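Local structure of probable LacI-family transcriptional regulator (Corynebacterium glutamicum ATCC 13032, 3BIL) at residues R153-P156 / T160-T163; T109-S114 / E132-Q137. The protein is probably a DNA-binding transcription factor of the LacI family that recognises cis-regulatory sequences, with a periplasmic-binding-protein-like domain following its helix-turn-helix region. All blocks are in the same frame, centred on the assembly; numbering follows the deposited sequence.

Contact 1: R153-P156 / T160-T163; sequences RELP and TIPT
Glu154 and Thr163 bring the two backbones closest, with their CA atoms 6.9 Å apart, while Leu155 and Ile161 are wider at 8.6 Å; both segments belong to the irregular connection between strands 148-151 and 163-167, neighbours that run parallel in the sheet of this periplasmic-binding-protein-like fold. The chain leaves one strand, loops out past helix 135-143 and comes back without a helix between them. The two segments touch through side chains alone, at two places of different character. The first is apolar. Leu155 and Ile161 both point their CB atoms across the gap, and their side chains meet obliquely by the end methyls, CD1 of Leu155 lying 4.1 Å from CD1 of Ile161. In Ile161 the CG1 branch stands anti to the carbonyl carbon (chi1 -36°), and the extended second torsion carries CD1 out to the leucine. Helix 135-143 and strand 148-151 add to this small cluster: Leu155 also rests on Ala135 and Leu150, Ile161 on Val148, and both on Glu139.

The second place is polar and more open. Glu154 is exposed, and its chain, bent at chi2, crosses the short side chain of Thr163 at about a right angle. The backbone N of Glu154 donates a hydrogen bond to Ser197 OG, tying this part of the loop to helix 197-212, and Arg153, directed away from the other segment, forms a salt bridge with Glu106. Thr163 turns its hydroxyl to the glutamate, wedged between its own backbone N and carbonyl carbon (chi1 58°), and Glu154 OE1 stops 3.7 Å from Thr163 OG1, a loose polar approach.

Contact 2: T109-S114 / E132-Q137; sequences TTMSGS and EECANQ
Met111 lays the thioether end of its side chain against the thiol of Cys134, sulfur facing sulfur, with SD 4.0 Å from SG. The extended first two torsions (CG anti to the backbone N, chi1 -175°) carry SD out to the cysteine, and the bend at the last torsion turns CE aside. SG also lies 4.2 Å from Met111 CB and 4.3 Å from Ser112 N, so the thiol is seated against the flank of helix 108-120. Both sulfur side chains are buried.

Beside them the contact turns polar. Ser112 OG faces the end of the Gln137 amide, equally 2.9 Å from OE1 and NE2, and makes a weak hydrogen bond to OE1. Gln137 reaches the serine by a chain extended beyond CG, and its amide also packs on the serine methylene, with NE2 3.5 Å from Ser112 CB.

Cys134 also packs on Ala108, Met111 reaches Ser104 and Asn131, and Thr110 touches Gln89 of the second subunit. The contact joins helix 108-120 to the chain entering helix 135-143 and to the first turn of that helix, the two helices lying side by side with strand 126-128 coming between them in the chain.

Overall arrangement
Helix 135-143 is the element the contacts share: contact 2 pairs the start of this helix with helix 108-120, and contact 1 lies in the later loop that packs against it. Their centres lie about 14 Å apart, and they touch directly, Leu155 CD2 coming 3.9 Å from Ala135 CA and Pro156 CD 3.8 Å from Glu132 CG. Each is partly buried and mixes an apolar patch with a polar one. Contact 1 joins methyl groups and a loose, solvent-facing polar pair within a single strand connection; contact 2 joins helix 108-120 to the entry of helix 135-143 through buried sulfurs and a weak hydrogen bond, and the helix segment 109-114 also touches the second subunit through Thr110.

Contact 1: R153-P156 / T160-T163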
loop_
_atom_site.group_PDB
_atom_site.type_symbol
_atom_site.label_atom_id
_atom_site.label_comp_id
_atom_site.label_asym_id
_atom_site.label_seq_id
_atom_site.Cartn_x
_atom_site.Cartn_y
_atom_site.Cartn_z
ATOM N N ARG A 153 14.980 -10.668 -2.783
ATOM C CA ARG A 153 15.080 -12.123 -2.898
ATOM C C ARG A 153 16.276 -12.551 -3.724
ATOM O O ARG A 153 16.645 -11.890 -4.689
ATOM C CB ARG A 153 13.830 -12.708 -3.522
ATOM C CG ARG A 153 12.665 -12.658 -2.630
ATOM C CD ARG A 153 11.463 -13.261 -3.306
ATOM N NE ARG A 153 10.239 -12.950 -2.567
ATOM C CZ ARG A 153 9.011 -13.005 -3.073
ATOM N NH1 ARG A 153 8.819 -13.384 -4.334
ATOM N NH2 ARG A 153 7.970 -12.684 -2.314
ATOM N N GLU A 154 16.858 -13.681 -3.340
ATOM C CA GLU A 154 18.095 -14.196 -3.919
ATOM C C GLU A 154 17.810 -15.457 -4.738
ATOM O O GLU A 154 16.996 -16.298 -4.338
ATOM C CB GLU A 154 19.091 -14.554 -2.803
ATOM C CG GLU A 154 20.152 -13.512 -2.468
ATOM C CD GLU A 154 21.534 -14.130 -2.111
ATOM O OE1 GLU A 154 22.479 -13.371 -1.771
ATOM O OE2 GLU A 154 21.694 -15.370 -2.166
ATOM N N LEU A 155 18.490 -15.590 -5.878
ATOM C CA LEU A 155 18.463 -16.831 -6.652
ATOM C C LEU A 155 19.112 -17.934 -5.839
ATOM O O LEU A 155 20.179 -17.716 -5.270
ATOM C CB LEU A 155 19.215 -16.665 -7.967
ATOM C CG LEU A 155 18.582 -15.919 -9.145
ATOM C CD1 LEU A 155 19.556 -15.961 -10.315
ATOM C CD2 LEU A 155 17.223 -16.494 -9.540
ATOM N N PRO A 156 18.474 -19.124 -5.789
ATOM C CA PRO A 156 18.900 -20.162 -4.844
ATOM C C PRO A 156 20.279 -20.784 -5.108
ATOM O O PRO A 156 20.748 -21.537 -4.256
ATOM C CB PRO A 156 17.791 -21.220 -4.951
ATOM C CG PRO A 156 17.226 -21.040 -6.316
ATOM C CD PRO A 156 17.332 -19.571 -6.616
ATOM N N THR A 160 25.860 -15.320 -9.995
ATOM C CA THR A 160 26.684 -14.210 -10.523
ATOM C C THR A 160 25.989 -12.854 -10.558
ATOM O O THR A 160 26.671 -11.808 -10.445
ATOM C CB THR A 160 27.198 -14.427 -12.003
ATOM O OG1 THR A 160 26.120 -14.876 -12.835
ATOM C CG2 THR A 160 28.373 -15.400 -12.070
ATOM N N ILE A 161 24.660 -12.865 -10.762
ATOM C CA ILE A 161 23.871 -11.611 -10.922
ATOM C C ILE A 161 23.918 -10.765 -9.668
ATOM O O ILE A 161 23.574 -11.257 -8.599
ATOM C CB ILE A 161 22.379 -11.837 -11.272
ATOM C CG1 ILE A 161 22.196 -13.032 -12.199
ATOM C CG2 ILE A 161 21.791 -10.563 -11.888
ATOM C CD1 ILE A 161 20.886 -13.030 -12.912
ATOM N N PRO A 162 24.344 -9.498 -9.792
ATOM C CA PRO A 162 24.488 -8.696 -8.574
ATOM C C PRO A 162 23.151 -8.620 -7.841
ATOM O O PRO A 162 22.116 -8.378 -8.459
ATOM C CB PRO A 162 24.912 -7.317 -9.089
ATOM C CG PRO A 162 25.365 -7.527 -10.499
ATOM C CD PRO A 162 24.687 -8.753 -11.018
ATOM N N THR A 163 23.165 -8.882 -6.542
ATOM C CA THR A 163 21.954 -8.809 -5.738
ATOM C C THR A 163 22.173 -7.871 -4.565
ATOM O O THR A 163 23.246 -7.867 -3.973
ATOM C CB THR A 163 21.535 -10.184 -5.164
ATOM O OG1 THR A 163 22.604 -10.705 -4.380
ATOM C CG2 THR A 163 21.179 -11.190 -6.257
#

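Contact 2: T109-S114 / E132-Q137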
loop_
_atom_site.group_PDB
_atom_site.type_symbol
_atom_site.label_atom_id
_atom_site.label_comp_id
_atom_site.label_asym_id
_atom_site.label_seq_id
_atom_site.Cartn_x
_atom_site.Cartn_y
_atom_site.Cartn_z
ATOM N N THR A 109 5.006 -17.382 -14.750
ATOM C CA THR A 109 4.567 -17.121 -16.125
ATOM C C THR A 109 4.419 -15.617 -16.386
ATOM O O THR A 109 4.839 -15.125 -17.443
ATOM C CB THR A 109 3.221 -17.820 -16.450
ATOM O OG1 THR A 109 3.299 -19.207 -16.101
ATOM C CG2 THR A 109 2.869 -17.685 -17.936
ATOM N N THR A 110 3.837 -14.884 -15.430
ATOM C CA THR A 110 3.653 -13.445 -15.619
ATOM C C THR A 110 5.008 -12.732 -15.775
ATOM O O THR A 110 5.177 -11.944 -16.693
ATOM C CB THR A 110 2.774 -12.795 -14.513
ATOM O OG1 THR A 110 1.667 -13.638 -14.203
ATOM C CG2 THR A 110 2.218 -11.492 -14.989
ATOM N N MET A 111 5.963 -13.046 -14.894
ATOM C CA MET A 111 7.304 -12.433 -14.885
ATOM C C MET A 111 8.087 -12.817 -16.128
ATOM O O MET A 111 8.839 -12.001 -16.703
ATOM C CB MET A 111 8.100 -12.857 -13.643
ATOM C CG MET A 111 9.473 -12.160 -13.491
ATOM S SD MET A 111 10.436 -12.809 -12.108
ATOM C CE MET A 111 9.402 -12.343 -10.699
ATOM N N SER A 112 7.917 -14.078 -16.516
ATOM C CA SER A 112 8.409 -14.564 -17.786
ATOM C C SER A 112 7.942 -13.589 -18.876
ATOM O O SER A 112 8.779 -12.988 -19.569
ATOM C CB SER A 112 7.899 -15.986 -18.021
ATOM O OG SER A 112 8.709 -16.683 -18.941
ATOM N N GLY A 113 6.622 -13.383 -18.974
ATOM C CA GLY A 113 6.028 -12.407 -19.892
ATOM C C GLY A 113 6.668 -11.028 -19.848
ATOM O O GLY A 113 6.949 -10.434 -20.889
ATOM N N SER A 114 6.920 -10.529 -18.639
ATOM C CA SER A 114 7.475 -9.178 -18.421
ATOM C C SER A 114 8.903 -8.961 -18.910
ATOM O O SER A 114 9.182 -7.985 -19.606
ATOM C CB SER A 114 7.426 -8.823 -16.936
ATOM O OG SER A 114 6.141 -8.379 -16.560
ATOM N N GLU A 132 11.888 -17.853 -8.170
ATOM C CA GLU A 132 12.885 -18.906 -8.393
ATOM C C GLU A 132 12.650 -19.701 -9.670
ATOM O O GLU A 132 13.599 -20.127 -10.330
ATOM C CB GLU A 132 12.950 -19.845 -7.199
ATOM C CG GLU A 132 13.589 -19.196 -6.004
ATOM C CD GLU A 132 13.544 -20.064 -4.771
ATOM O OE1 GLU A 132 13.937 -19.544 -3.699
ATOM O OE2 GLU A 132 13.125 -21.247 -4.875
ATOM N N GLU A 133 11.382 -19.888 -10.022
ATOM C CA GLU A 133 11.009 -20.585 -11.246
ATOM C C GLU A 133 11.353 -19.817 -12.525
ATOM O O GLU A 133 10.836 -20.142 -13.590
ATOM C CB GLU A 133 9.524 -20.899 -11.222
ATOM C CG GLU A 133 9.112 -21.723 -10.036
ATOM C CD GLU A 133 8.250 -22.883 -10.445
ATOM O OE1 GLU A 133 7.162 -22.630 -11.015
ATOM O OE2 GLU A 133 8.668 -24.043 -10.214
ATOM N N CYS A 134 12.225 -18.811 -12.415
ATOM C CA CYS A 134 12.634 -17.946 -13.533
ATOM C C CYS A 134 14.143 -17.817 -13.558
ATOM O O CYS A 134 14.693 -16.963 -14.264
ATOM C CB CYS A 134 12.032 -16.537 -13.405
ATOM S SG CYS A 134 10.291 -16.386 -13.840
ATOM N N ALA A 135 14.809 -18.657 -12.772
ATOM C CA ALA A 135 16.259 -18.612 -12.645
ATOM C C ALA A 135 16.963 -18.687 -14.010
ATOM O O ALA A 135 17.940 -17.977 -14.251
ATOM C CB ALA A 135 16.736 -19.726 -11.712
ATOM N N ASN A 136 16.441 -19.528 -14.905
ATOM C CA ASN A 136 17.046 -19.733 -16.223
ATOM C C ASN A 136 16.997 -18.494 -17.131
ATOM O O ASN A 136 18.046 -18.014 -17.579
ATOM C CB ASN A 136 16.449 -20.969 -16.918
ATOM C CG ASN A 136 16.831 -22.285 -16.229
ATOM O OD1 ASN A 136 17.706 -22.330 -15.352
ATOM N ND2 ASN A 136 16.167 -23.362 -16.624
ATOM N N GLN A 137 15.794 -17.968 -17.373
ATOM C CA GLN A 137 15.622 -16.812 -18.258
ATOM C C GLN A 137 16.401 -15.629 -17.757
ATOM O O GLN A 137 16.871 -14.816 -18.554
ATOM C CB GLN A 137 14.173 -16.379 -18.338
ATOM C CG GLN A 137 13.172 -17.462 -18.057
ATOM C CD GLN A 137 11.773 -16.908 -18.047
ATOM O OE1 GLN A 137 11.479 -15.923 -18.739
ATOM N NE2 GLN A 137 10.892 -17.529 -17.260
#